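Local coordinates for type IV pilus biogenesis protein PilB (Streptococcus sanguinis, PDB 7B7P) that takes a direct part in adhesion as a minor type IV pilin carrying a metal-binding von Willebrand factor A-like module, at residues N366-S371 and E403-T408; I279-D284 and Q381-R386; R25-A30 and S129-K134; F34-S39 and W52-L57. All blocks are in the same frame, centred on the assembly; numbering follows the deposited sequence.

Interaction 1 (N366-S371 and E403-T408); sequences NVIGFS and EALQKT
I368 and F370, on alternate positions of the strand, receive L405 and T408 from the helical residues E403-T408. The strand and helix axes run nearly antiparallel at 171° and come within 9.9 Å, a separation bridged by side chains alone. Near the start of this helical piece, A404 contributes its carbonyl oxygen, which accepts both T408 N and T408 OG1. One residue on, L405 makes the larger part of the contact. With its CG anti to the backbone N (chi1 -176°), the side chain crosses the F370 side chain at about a right angle and lays CD2 over one face of the ring. L405 CD2 stands 4.0 Å from the F370 ring centroid, 21° off the ring normal, in a CH-pi contact displaced toward the rim, where F370 CE1 is 3.7 Å from L405 CD2. The other methyl, L405 CD1, turns to I368 CG2 at 4.0 Å. A helical turn later, T408 meets I368 tip to tip, its CG2 lying 3.8 Å from I368 CG1. Its hydroxyl is directed back along the helix, T408 OG1 donating to A404 O at 3.0 Å from well above the carbonyl plane, so that only the methyl faces I368. Strand 364-370 lies between the parallel strands 276-283 and 393-399; helix 402-424 packs along them, L405 also touching L282 and, on helix 191-209, K198, while T408 rests on V397.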
loop_
_atom_site.group_PDB
_atom_site.type_symbol
_atom_site.label_atom_id
_atom_site.label_comp_id
_atom_site.label_asym_id
_atom_site.label_seq_id
_atom_site.Cartn_x
_atom_site.Cartn_y
_atom_site.Cartn_z
ATOM N N ASN A 366 1.473 -7.131 2.476
ATOM C CA ASN A 366 2.862 -7.174 2.041
ATOM C C ASN A 366 3.545 -8.363 2.706
ATOM O O ASN A 366 3.466 -8.528 3.928
ATOM C CB ASN A 366 3.603 -5.879 2.404
ATOM C CG ASN A 366 3.224 -4.702 1.502
ATOM O OD1 ASN A 366 3.859 -4.467 0.475
ATOM N ND2 ASN A 366 2.208 -3.955 1.897
ATOM N N VAL A 367 4.185 -9.200 1.900
ATOM C CA VAL A 367 4.976 -10.318 2.393
ATOM C C VAL A 367 6.440 -10.085 2.044
ATOM O O VAL A 367 6.777 -9.790 0.890
ATOM C CB VAL A 367 4.477 -11.648 1.813
ATOM C CG1 VAL A 367 5.250 -12.822 2.421
ATOM C CG2 VAL A 367 2.995 -11.774 2.071
ATOM N N ILE A 368 7.303 -10.242 3.036
ATOM C CA ILE A 368 8.734 -10.052 2.888
ATOM C C ILE A 368 9.407 -11.381 3.169
ATOM O O ILE A 368 9.399 -11.858 4.315
ATOM C CB ILE A 368 9.265 -8.964 3.826
ATOM C CG1 ILE A 368 8.534 -7.645 3.591
ATOM C CG2 ILE A 368 10.765 -8.780 3.640
ATOM C CD1 ILE A 368 8.788 -6.643 4.711
ATOM N N GLY A 369 9.990 -11.982 2.125
ATOM C CA GLY A 369 10.981 -13.037 2.287
ATOM C C GLY A 369 12.338 -12.481 2.708
ATOM O O GLY A 369 13.005 -11.778 1.945
ATOM N N PHE A 370 12.763 -12.787 3.926
ATOM C CA PHE A 370 13.966 -12.216 4.509
ATOM C C PHE A 370 14.956 -13.349 4.816
ATOM O O PHE A 370 14.973 -13.915 5.910
ATOM C CB PHE A 370 13.596 -11.399 5.745
ATOM C CG PHE A 370 14.777 -10.749 6.429
ATOM C CD1 PHE A 370 15.599 -9.870 5.738
ATOM C CD2 PHE A 370 15.051 -11.012 7.759
ATOM C CE1 PHE A 370 16.686 -9.265 6.354
ATOM C CE2 PHE A 370 16.142 -10.411 8.395
ATOM C CZ PHE A 370 16.964 -9.528 7.683
ATOM N N SER A 371 15.784 -13.684 3.829
ATOM C CA SER A 371 16.823 -14.686 4.008
ATOM C C SER A 371 17.852 -14.526 2.902
ATOM O O SER A 371 17.499 -14.208 1.767
ATOM C CB SER A 371 16.257 -16.109 3.978
ATOM O OG SER A 371 17.282 -17.065 4.219
ATOM N N GLU A 403 20.255 -4.176 3.714
ATOM C CA GLU A 403 19.763 -2.949 3.101
ATOM C C GLU A 403 18.596 -3.192 2.160
ATOM O O GLU A 403 17.788 -2.280 1.929
ATOM C CB GLU A 403 20.898 -2.225 2.365
ATOM C CG GLU A 403 21.422 -1.043 3.177
ATOM C CD GLU A 403 22.225 -1.480 4.411
ATOM O OE1 GLU A 403 21.943 -0.944 5.522
ATOM O OE2 GLU A 403 23.142 -2.336 4.259
ATOM N N ALA A 404 18.479 -4.402 1.620
ATOM C CA ALA A 404 17.239 -4.771 0.954
ATOM C C ALA A 404 16.059 -4.639 1.917
ATOM O O ALA A 404 15.016 -4.072 1.571
ATOM C CB ALA A 404 17.355 -6.190 0.402
ATOM N N LEU A 405 16.227 -5.108 3.150
ATOM C CA LEU A 405 15.136 -5.013 4.112
ATOM C C LEU A 405 14.757 -3.557 4.369
ATOM O O LEU A 405 13.576 -3.187 4.288
ATOM C CB LEU A 405 15.507 -5.727 5.408
ATOM C CG LEU A 405 14.336 -5.716 6.395
ATOM C CD1 LEU A 405 13.035 -6.303 5.775
ATOM C CD2 LEU A 405 14.711 -6.405 7.696
ATOM N N GLN A 406 15.749 -2.698 4.631
ATOM C CA GLN A 406 15.440 -1.289 4.872
ATOM C C GLN A 406 14.801 -0.629 3.646
ATOM O O GLN A 406 13.884 0.192 3.776
ATOM C CB GLN A 406 16.702 -0.554 5.301
ATOM C CG GLN A 406 16.477 0.878 5.719
ATOM C CD GLN A 406 17.783 1.581 6.033
ATOM O OE1 GLN A 406 18.488 1.218 6.981
ATOM N NE2 GLN A 406 18.125 2.578 5.223
ATOM N N LYS A 407 15.237 -1.004 2.444
ATOM C CA LYS A 407 14.584 -0.475 1.254
ATOM C C LYS A 407 13.140 -0.972 1.135
ATOM O O LYS A 407 12.236 -0.187 0.813
ATOM C CB LYS A 407 15.385 -0.829 -0.000
ATOM C CG LYS A 407 14.779 -0.228 -1.273
ATOM C CD LYS A 407 15.219 -0.966 -2.528
ATOM C CE LYS A 407 15.034 -0.105 -3.786
ATOM N NZ LYS A 407 15.793 -0.616 -4.985
ATOM N N THR A 408 12.906 -2.272 1.375
ATOM C CA THR A 408 11.545 -2.811 1.327
ATOM C C THR A 408 10.638 -2.114 2.336
ATOM O O THR A 408 9.492 -1.759 2.017
ATOM C CB THR A 408 11.555 -4.320 1.592
ATOM O OG1 THR A 408 12.365 -4.980 0.612
ATOM C CG2 THR A 408 10.135 -4.875 1.532
#

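Interaction 2 (I279-D284 and Q381-R386); sequences IVLLTD and QSLTDR
Where L281 and T283 meet L383 only methyl groups touch, and the flat groups lie away from that junction, on the helix. There the Q381 amide and the D385 carboxylate, one turn apart, are joined by one hydrogen bond: Q381 NE2 donates to D385 OD1 at 2.8 Å with an N-H...O angle of 151°. The acceptor lies almost in the amide plane, whereas the amide nitrogen comes to the syn side of the carboxylate, 31° out of its plane. The contact across the segments is sparse. L383, with CG anti to the backbone N (chi1 176°), extends from the helix so that a single methyl serves both strand residues: its CD2 is 4.5 Å from L281 CD2 and 4.4 Å from T283 CG2. These are loose apolar approaches, in keeping with the small buried surface of 68 Å². T283 faces L383 with its methyl while its hydroxyl OG1 bonds to D169. A bound magnesium ion lies about 6 Å from the T283 side chain; D284, a residue of the magnesium site seen in this protein, is not modelled as a ligand here, and its OD2 bonds to S173 and, as a salt bridge, R191. Strand 276-283 runs between the parallel strands 162-169 and 364-370. Helix 380-388 lies over this sheet, T384 touching V367, L383 also P258 of helix 258-270, and R386 in a salt bridge to E345.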
loop_
_atom_site.group_PDB
_atom_site.type_symbol
_atom_site.label_atom_id
_atom_site.label_comp_id
_atom_site.label_asym_id
_atom_site.label_seq_id
_atom_site.Cartn_x
_atom_site.Cartn_y
_atom_site.Cartn_z
ATOM N N ILE A 279 -1.461 -5.516 6.450
ATOM C CA ILE A 279 -0.602 -6.534 7.049
ATOM C C ILE A 279 0.791 -6.436 6.430
ATOM O O ILE A 279 0.935 -6.375 5.204
ATOM C CB ILE A 279 -1.180 -7.944 6.852
ATOM C CG1 ILE A 279 -2.531 -8.067 7.558
ATOM C CG2 ILE A 279 -0.173 -9.008 7.319
ATOM C CD1 ILE A 279 -2.429 -8.483 9.015
ATOM N N VAL A 280 1.813 -6.445 7.267
ATOM C CA VAL A 280 3.191 -6.582 6.815
ATOM C C VAL A 280 3.704 -7.856 7.437
ATOM O O VAL A 280 3.921 -7.921 8.650
ATOM C CB VAL A 280 4.072 -5.382 7.198
ATOM C CG1 VAL A 280 5.532 -5.668 6.864
ATOM C CG2 VAL A 280 3.579 -4.159 6.474
ATOM N N LEU A 281 3.867 -8.876 6.618
ATOM C CA LEU A 281 4.220 -10.197 7.095
ATOM C C LEU A 281 5.650 -10.482 6.677
ATOM O O LEU A 281 5.975 -10.386 5.497
ATOM C CB LEU A 281 3.267 -11.245 6.518
ATOM C CG LEU A 281 3.396 -12.612 7.181
ATOM C CD1 LEU A 281 2.054 -13.312 7.158
ATOM C CD2 LEU A 281 4.424 -13.433 6.456
ATOM N N LEU A 282 6.487 -10.853 7.637
ATOM C CA LEU A 282 7.887 -11.150 7.387
ATOM C C LEU A 282 8.148 -12.605 7.738
ATOM O O LEU A 282 7.826 -13.032 8.842
ATOM C CB LEU A 282 8.802 -10.232 8.210
ATOM C CG LEU A 282 10.265 -10.426 7.825
ATOM C CD1 LEU A 282 11.015 -9.076 7.759
ATOM C CD2 LEU A 282 10.944 -11.387 8.780
ATOM N N THR A 283 8.744 -13.355 6.819
ATOM C CA THR A 283 9.082 -14.740 7.096
ATOM C C THR A 283 10.436 -15.066 6.483
ATOM O O THR A 283 10.841 -14.470 5.480
ATOM C CB THR A 283 7.980 -15.717 6.588
ATOM O OG1 THR A 283 8.323 -17.063 6.937
ATOM C CG2 THR A 283 7.782 -15.622 5.099
ATOM N N ASP A 284 11.138 -16.012 7.116
ATOM C CA ASP A 284 12.490 -16.394 6.729
ATOM C C ASP A 284 12.608 -17.881 6.407
ATOM O O ASP A 284 13.722 -18.410 6.363
ATOM C CB ASP A 284 13.485 -16.022 7.835
ATOM C CG ASP A 284 13.564 -17.086 8.951
ATOM O OD1 ASP A 284 12.523 -17.706 9.256
ATOM O OD2 ASP A 284 14.662 -17.299 9.525
ATOM N N GLN A 381 6.714 -16.103 -2.701
ATOM C CA GLN A 381 5.722 -15.695 -3.700
ATOM C C GLN A 381 4.505 -16.612 -3.659
ATOM O O GLN A 381 3.363 -16.159 -3.787
ATOM C CB GLN A 381 6.356 -15.690 -5.105
ATOM C CG GLN A 381 5.426 -15.199 -6.252
ATOM C CD GLN A 381 5.130 -13.696 -6.162
ATOM O OE1 GLN A 381 6.046 -12.887 -6.153
ATOM N NE2 GLN A 381 3.849 -13.330 -6.055
ATOM N N SER A 382 4.739 -17.904 -3.470
ATOM C CA SER A 382 3.657 -18.873 -3.417
ATOM C C SER A 382 2.717 -18.585 -2.240
ATOM O O SER A 382 1.483 -18.602 -2.385
ATOM C CB SER A 382 4.277 -20.265 -3.329
ATOM O OG SER A 382 3.365 -21.272 -3.688
ATOM N N LEU A 383 3.294 -18.299 -1.068
ATOM C CA LEU A 383 2.509 -17.930 0.105
ATOM C C LEU A 383 1.668 -16.679 -0.152
ATOM O O LEU A 383 0.467 -16.644 0.150
ATOM C CB LEU A 383 3.447 -17.717 1.290
ATOM C CG LEU A 383 2.780 -17.238 2.570
ATOM C CD1 LEU A 383 1.893 -18.388 3.023
ATOM C CD2 LEU A 383 3.845 -16.849 3.659
ATOM N N THR A 384 2.300 -15.641 -0.703
ATOM C CA THR A 384 1.625 -14.389 -1.025
ATOM C C THR A 384 0.446 -14.623 -1.967
ATOM O O THR A 384 -0.665 -14.122 -1.733
ATOM C CB THR A 384 2.639 -13.424 -1.651
ATOM O OG1 THR A 384 3.755 -13.265 -0.758
ATOM C CG2 THR A 384 2.011 -12.072 -1.955
ATOM N N ASP A 385 0.673 -15.399 -3.031
ATOM C CA ASP A 385 -0.380 -15.665 -4.003
ATOM C C ASP A 385 -1.566 -16.372 -3.356
ATOM O O ASP A 385 -2.720 -16.065 -3.669
ATOM C CB ASP A 385 0.168 -16.510 -5.153
ATOM C CG ASP A 385 1.198 -15.775 -5.998
ATOM O OD1 ASP A 385 1.352 -14.532 -5.855
ATOM O OD2 ASP A 385 1.845 -16.451 -6.839
ATOM N N ARG A 386 -1.302 -17.336 -2.463
ATOM C CA ARG A 386 -2.397 -17.987 -1.751
ATOM C C ARG A 386 -3.134 -16.998 -0.852
ATOM O O ARG A 386 -4.369 -16.978 -0.822
ATOM C CB ARG A 386 -1.887 -19.178 -0.934
ATOM C CG ARG A 386 -2.948 -20.226 -0.692
ATOM C CD ARG A 386 -3.314 -20.925 -1.990
ATOM N NE ARG A 386 -2.151 -21.667 -2.464
ATOM C CZ ARG A 386 -1.958 -22.955 -2.209
ATOM N NH1 ARG A 386 -2.877 -23.635 -1.517
ATOM N NH2 ARG A 386 -0.857 -23.555 -2.644
#

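Interaction 3 (R25-A30 and S129-K134); sequences RTVGKA and SALNTK
V27 and L131 make the apolar part of this contact, at the end of helix 9-27. V27 CG1, anti to the backbone N (chi1 152°), comes to 3.5 Å from L131 CD2, tighter than a usual van der Waals contact, the two side chains meeting at a slant. V27 also packs on Y109 of strand 104-112 and I149 of strand 148-152. G28 follows, and here the chemistry becomes polar: its carbonyl oxygen accepts the one hydrogen bond between the segments, from N132 ND2. The donor lies in the carbonyl plane on a lone pair of G28 O, and the oxygen is close to the amide plane of N132, with an N-H...O angle of 153°. The modelled separation of 2.5 Å between N132 ND2 and G28 O is doubtfully short. From V27 to A30 the chain makes a type I beta turn, in which A30 N reaches V27 O at 3.2 Å, and this turn presents the G28 carbonyl to the asparagine. At its end A30 O lies 3.2 Å from T133 CG2, while the hydroxyl of T133 bonds to Q135 N and T31 O. The helix end thus meets the loop after strand 124-130, an outer strand of a three-stranded antiparallel sheet, consistent with the type IV pilin fold, in which the C-terminal part of the long N-terminal helix packs on such a sheet.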
loop_
_atom_site.group_PDB
_atom_site.type_symbol
_atom_site.label_atom_id
_atom_site.label_comp_id
_atom_site.label_asym_id
_atom_site.label_seq_id
_atom_site.Cartn_x
_atom_site.Cartn_y
_atom_site.Cartn_z
ATOM N N ARG A 25 -0.168 29.130 -13.994
ATOM C CA ARG A 25 0.020 29.982 -12.824
ATOM C C ARG A 25 -0.692 29.398 -11.613
ATOM O O ARG A 25 -0.097 29.235 -10.541
ATOM C CB ARG A 25 -0.497 31.393 -13.124
ATOM C CG ARG A 25 0.223 32.530 -12.426
ATOM C CD ARG A 25 0.192 33.786 -13.302
ATOM N NE ARG A 25 1.538 34.277 -13.597
ATOM C CZ ARG A 25 1.922 34.776 -14.772
ATOM N NH1 ARG A 25 1.061 34.854 -15.784
ATOM N NH2 ARG A 25 3.176 35.190 -14.934
ATOM N N THR A 26 -1.975 29.073 -11.769
ATOM C CA THR A 26 -2.710 28.516 -10.646
ATOM C C THR A 26 -2.224 27.102 -10.314
ATOM O O THR A 26 -2.146 26.739 -9.134
ATOM C CB THR A 26 -4.215 28.593 -10.943
ATOM O OG1 THR A 26 -4.956 27.817 -9.990
ATOM C CG2 THR A 26 -4.525 28.121 -12.324
ATOM N N VAL A 27 -1.810 26.328 -11.324
ATOM C CA VAL A 27 -1.240 25.001 -11.084
ATOM C C VAL A 27 0.076 25.091 -10.317
ATOM O O VAL A 27 0.402 24.200 -9.516
ATOM C CB VAL A 27 -1.059 24.261 -12.425
ATOM C CG1 VAL A 27 0.074 23.252 -12.359
ATOM C CG2 VAL A 27 -2.355 23.599 -12.845
ATOM N N GLY A 28 0.853 26.157 -10.545
ATOM C CA GLY A 28 2.139 26.329 -9.880
ATOM C C GLY A 28 2.046 26.556 -8.382
ATOM O O GLY A 28 3.059 26.432 -7.679
ATOM N N LYS A 29 0.856 26.868 -7.870
ATOM C CA LYS A 29 0.659 27.095 -6.446
ATOM C C LYS A 29 0.005 25.909 -5.731
ATOM O O LYS A 29 -0.308 26.011 -4.541
ATOM C CB LYS A 29 -0.171 28.369 -6.237
ATOM C CG LYS A 29 0.457 29.637 -6.838
ATOM C CD LYS A 29 -0.416 30.862 -6.559
ATOM C CE LYS A 29 -0.385 31.864 -7.716
ATOM N NZ LYS A 29 -1.787 32.264 -8.110
ATOM N N ALA A 30 -0.195 24.785 -6.412
ATOM C CA ALA A 30 -0.906 23.662 -5.813
ATOM C C ALA A 30 0.045 22.770 -5.027
ATOM O O ALA A 30 1.165 22.488 -5.462
ATOM C CB ALA A 30 -1.624 22.843 -6.881
ATOM N N SER A 129 5.735 22.444 -18.614
ATOM C CA SER A 129 5.999 23.275 -17.450
ATOM C C SER A 129 6.481 22.383 -16.302
ATOM O O SER A 129 6.571 21.157 -16.420
ATOM C CB SER A 129 4.757 24.085 -17.051
ATOM O OG SER A 129 5.028 24.904 -15.920
ATOM N N ALA A 130 6.815 22.996 -15.182
ATOM C CA ALA A 130 7.271 22.255 -14.020
ATOM C C ALA A 130 6.368 22.592 -12.849
ATOM O O ALA A 130 5.873 23.714 -12.744
ATOM C CB ALA A 130 8.737 22.585 -13.687
ATOM N N LEU A 131 6.154 21.611 -11.976
ATOM C CA LEU A 131 5.331 21.779 -10.784
ATOM C C LEU A 131 6.200 22.016 -9.561
ATOM O O LEU A 131 7.397 21.726 -9.557
ATOM C CB LEU A 131 4.447 20.553 -10.550
ATOM C CG LEU A 131 3.760 20.009 -11.798
ATOM C CD1 LEU A 131 3.361 18.582 -11.583
ATOM C CD2 LEU A 131 2.564 20.872 -12.134
ATOM N N ASN A 132 5.579 22.541 -8.508
ATOM C CA ASN A 132 6.283 22.793 -7.253
ATOM C C ASN A 132 5.970 21.773 -6.160
ATOM O O ASN A 132 6.520 21.885 -5.059
ATOM C CB ASN A 132 5.973 24.206 -6.749
ATOM C CG ASN A 132 6.423 25.274 -7.721
ATOM O OD1 ASN A 132 7.614 25.386 -8.028
ATOM N ND2 ASN A 132 5.466 26.045 -8.240
ATOM N N THR A 133 5.118 20.785 -6.434
ATOM C CA THR A 133 4.843 19.687 -5.520
ATOM C C THR A 133 5.270 18.376 -6.164
ATOM O O THR A 133 5.244 18.238 -7.392
ATOM C CB THR A 133 3.343 19.608 -5.138
ATOM O OG1 THR A 133 3.066 18.343 -4.528
ATOM C CG2 THR A 133 2.449 19.744 -6.361
ATOM N N LYS A 134 5.673 17.419 -5.323
ATOM C CA LYS A 134 5.928 16.043 -5.736
ATOM C C LYS A 134 4.720 15.133 -5.543
ATOM O O LYS A 134 4.806 13.938 -5.840
ATOM C CB LYS A 134 7.129 15.468 -4.972
ATOM C CG LYS A 134 8.436 16.212 -5.219
ATOM C CD LYS A 134 8.847 17.024 -3.995
ATOM C CE LYS A 134 9.641 18.271 -4.382
ATOM N NZ LYS A 134 9.219 19.434 -3.545
#

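Interaction 4 (F34-S39 and W52-L57); sequences FILDDS and WSYIGL
The F34 and W52 rings form the tight end of this contact, in an offset edge-to-face (T-shaped) pair. F34 turns an edge toward the face of the W52 six-membered ring, the planes standing at 83° and the centroids 5.3 Å apart, with F34 CE1 only 3.5 Å from W52 CH2. Equally close, L36 crosses the Y54 side chain at about a right angle and brings its CD1 to 3.5 Å from Y54 CE2. The backbones themselves stay well apart, the CA atoms of F34 and Y54 being 9.4 Å from each other, because strand 148-152 runs between strands 32-36 and 53-57; long side chains on one side of the sheet span the gap. The last residue, P426, also touches F34, W52 and Y54. Beyond L36 the chain leaves the sheet; D37 is still buried, while D38 and S39 turn increasingly to solvent. D37 OD1 accepts S39 N at 2.8 Å nearly along its C-O axis, in an Asx turn; D37 OD2 takes A141 N, and D38 forms a salt bridge with K144. Across the segments cohesion comes from dispersion and the aromatic pair, with the edge hydrogens of F34 probably favoured by the electron-rich indole face, while polar bonds tie the buried W52 and Y54 rings to the surrounding chain (W52 NE1 to S424 O, Y54 OH to T49 N) and F34 also stacks with F137.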
loop_
_atom_site.group_PDB
_atom_site.type_symbol
_atom_site.label_atom_id
_atom_site.label_comp_id
_atom_site.label_asym_id
_atom_site.label_seq_id
_atom_site.Cartn_x
_atom_site.Cartn_y
_atom_site.Cartn_z
ATOM N N PHE A 34 -4.158 16.180 -8.977
ATOM C CA PHE A 34 -4.715 14.965 -9.555
ATOM C C PHE A 34 -5.114 15.270 -10.988
ATOM O O PHE A 34 -5.887 16.200 -11.228
ATOM C CB PHE A 34 -5.930 14.467 -8.754
ATOM C CG PHE A 34 -5.572 13.867 -7.420
ATOM C CD1 PHE A 34 -5.340 14.681 -6.323
ATOM C CD2 PHE A 34 -5.458 12.491 -7.266
ATOM C CE1 PHE A 34 -4.995 14.136 -5.094
ATOM C CE2 PHE A 34 -5.118 11.937 -6.038
ATOM C CZ PHE A 34 -4.888 12.760 -4.954
ATOM N N ILE A 35 -4.595 14.494 -11.936
ATOM C CA ILE A 35 -5.099 14.543 -13.305
ATOM C C ILE A 35 -6.316 13.629 -13.405
ATOM O O ILE A 35 -6.278 12.471 -12.966
ATOM C CB ILE A 35 -4.010 14.136 -14.309
ATOM C CG1 ILE A 35 -2.811 15.076 -14.211
ATOM C CG2 ILE A 35 -4.548 14.192 -15.721
ATOM C CD1 ILE A 35 -1.952 15.056 -15.457
ATOM N N LEU A 36 -7.397 14.143 -13.992
ATOM C CA LEU A 36 -8.674 13.440 -14.044
ATOM C C LEU A 36 -9.118 13.205 -15.482
ATOM O O LEU A 36 -8.922 14.061 -16.348
ATOM C CB LEU A 36 -9.747 14.234 -13.310
ATOM C CG LEU A 36 -9.322 14.765 -11.942
ATOM C CD1 LEU A 36 -10.481 15.511 -11.326
ATOM C CD2 LEU A 36 -8.866 13.636 -11.025
ATOM N N ASP A 37 -9.741 12.048 -15.729
ATOM C CA ASP A 37 -10.435 11.821 -16.990
ATOM C C ASP A 37 -11.892 12.280 -16.870
ATOM O O ASP A 37 -12.345 12.729 -15.813
ATOM C CB ASP A 37 -10.324 10.353 -17.424
ATOM C CG ASP A 37 -10.979 9.371 -16.444
ATOM O OD1 ASP A 37 -12.148 9.574 -16.052
ATOM O OD2 ASP A 37 -10.321 8.369 -16.085
ATOM N N ASP A 38 -12.644 12.167 -17.969
ATOM C CA ASP A 38 -14.029 12.676 -17.968
ATOM C C ASP A 38 -15.018 11.837 -17.086
ATOM O O ASP A 38 -16.226 12.070 -17.184
ATOM C CB ASP A 38 -14.558 12.780 -19.403
ATOM C CG ASP A 38 -14.735 11.418 -20.079
ATOM O OD1 ASP A 38 -14.401 10.374 -19.465
ATOM O OD2 ASP A 38 -15.210 11.401 -21.241
ATOM N N SER A 39 -14.590 10.880 -16.260
ATOM C CA SER A 39 -15.515 10.259 -15.321
ATOM C C SER A 39 -15.676 11.096 -14.053
ATOM O O SER A 39 -16.757 11.098 -13.452
ATOM C CB SER A 39 -15.046 8.840 -14.984
ATOM O OG SER A 39 -14.335 8.801 -13.760
ATOM N N TRP A 52 -11.914 20.134 -3.067
ATOM C CA TRP A 52 -10.970 20.099 -4.173
ATOM C C TRP A 52 -11.358 21.159 -5.196
ATOM O O TRP A 52 -12.520 21.230 -5.614
ATOM C CB TRP A 52 -10.936 18.710 -4.813
ATOM C CG TRP A 52 -10.289 17.722 -3.912
ATOM C CD1 TRP A 52 -10.913 16.866 -3.058
ATOM C CD2 TRP A 52 -8.878 17.512 -3.739
ATOM N NE1 TRP A 52 -9.981 16.126 -2.370
ATOM C CE2 TRP A 52 -8.725 16.506 -2.768
ATOM C CE3 TRP A 52 -7.734 18.069 -4.319
ATOM C CZ2 TRP A 52 -7.475 16.042 -2.363
ATOM C CZ3 TRP A 52 -6.491 17.607 -3.915
ATOM C CH2 TRP A 52 -6.372 16.603 -2.947
ATOM N N SER A 53 -10.391 21.988 -5.573
ATOM C CA SER A 53 -10.560 22.937 -6.664
ATOM C C SER A 53 -10.205 22.270 -7.991
ATOM O O SER A 53 -9.413 21.328 -8.039
ATOM C CB SER A 53 -9.691 24.166 -6.427
ATOM O OG SER A 53 -9.662 24.473 -5.046
ATOM N N TYR A 54 -10.820 22.750 -9.071
ATOM C CA TYR A 54 -10.727 22.089 -10.366
ATOM C C TYR A 54 -10.420 23.090 -11.474
ATOM O O TYR A 54 -10.778 24.266 -11.389
ATOM C CB TYR A 54 -12.027 21.346 -10.722
ATOM C CG TYR A 54 -12.354 20.143 -9.861
ATOM C CD1 TYR A 54 -12.737 20.291 -8.530
ATOM C CD2 TYR A 54 -12.312 18.860 -10.386
ATOM C CE1 TYR A 54 -13.050 19.192 -7.749
ATOM C CE2 TYR A 54 -12.622 17.760 -9.612
ATOM C CZ TYR A 54 -12.992 17.933 -8.294
ATOM O OH TYR A 54 -13.297 16.839 -7.519
ATOM N N ILE A 55 -9.754 22.601 -12.521
ATOM C CA ILE A 55 -9.621 23.308 -13.790
ATOM C C ILE A 55 -10.020 22.346 -14.899
ATOM O O ILE A 55 -9.574 21.193 -14.918
ATOM C CB ILE A 55 -8.189 23.824 -14.031
ATOM C CG1 ILE A 55 -7.769 24.809 -12.955
ATOM C CG2 ILE A 55 -8.084 24.486 -15.395
ATOM C CD1 ILE A 55 -6.278 25.030 -12.917
ATOM N N GLY A 56 -10.842 22.814 -15.821
ATOM C CA GLY A 56 -11.253 21.975 -16.929
ATOM C C GLY A 56 -12.175 22.748 -17.840
ATOM O O GLY A 56 -12.615 23.859 -17.526
ATOM N N LEU A 57 -12.465 22.134 -18.981
ATOM C CA LEU A 57 -13.296 22.769 -19.987
ATOM C C LEU A 57 -14.766 22.778 -19.575
ATOM O O LEU A 57 -15.228 21.973 -18.755
ATOM C CB LEU A 57 -13.150 22.059 -21.327
ATOM C CG LEU A 57 -11.922 22.452 -22.144
ATOM C CD1 LEU A 57 -12.195 22.207 -23.620
ATOM C CD2 LEU A 57 -11.550 23.900 -21.875
#

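Interactions 1 and 2 belong to the von Willebrand factor A-like module and share one sheet: strands 276-283 and 364-370 are neighbours, joined by N366 O to L281 N at 2.7 Å and I368 N to L281 O at 2.8 Å, against which two different helices pack, each touching both strands. Interactions 3 and 4 lie in the pilin module, their centres about 15 Å apart, and touch where T26 and V27 pack on I55; helix 9-27 is followed, after a short turn, by strand 32-36. Interactions 1, 2 and 4 are buried and apolar, aliphatic in 2 but with rings in 1 and 4, whereas interaction 3, reaching the surface at N132, adds a polar bond.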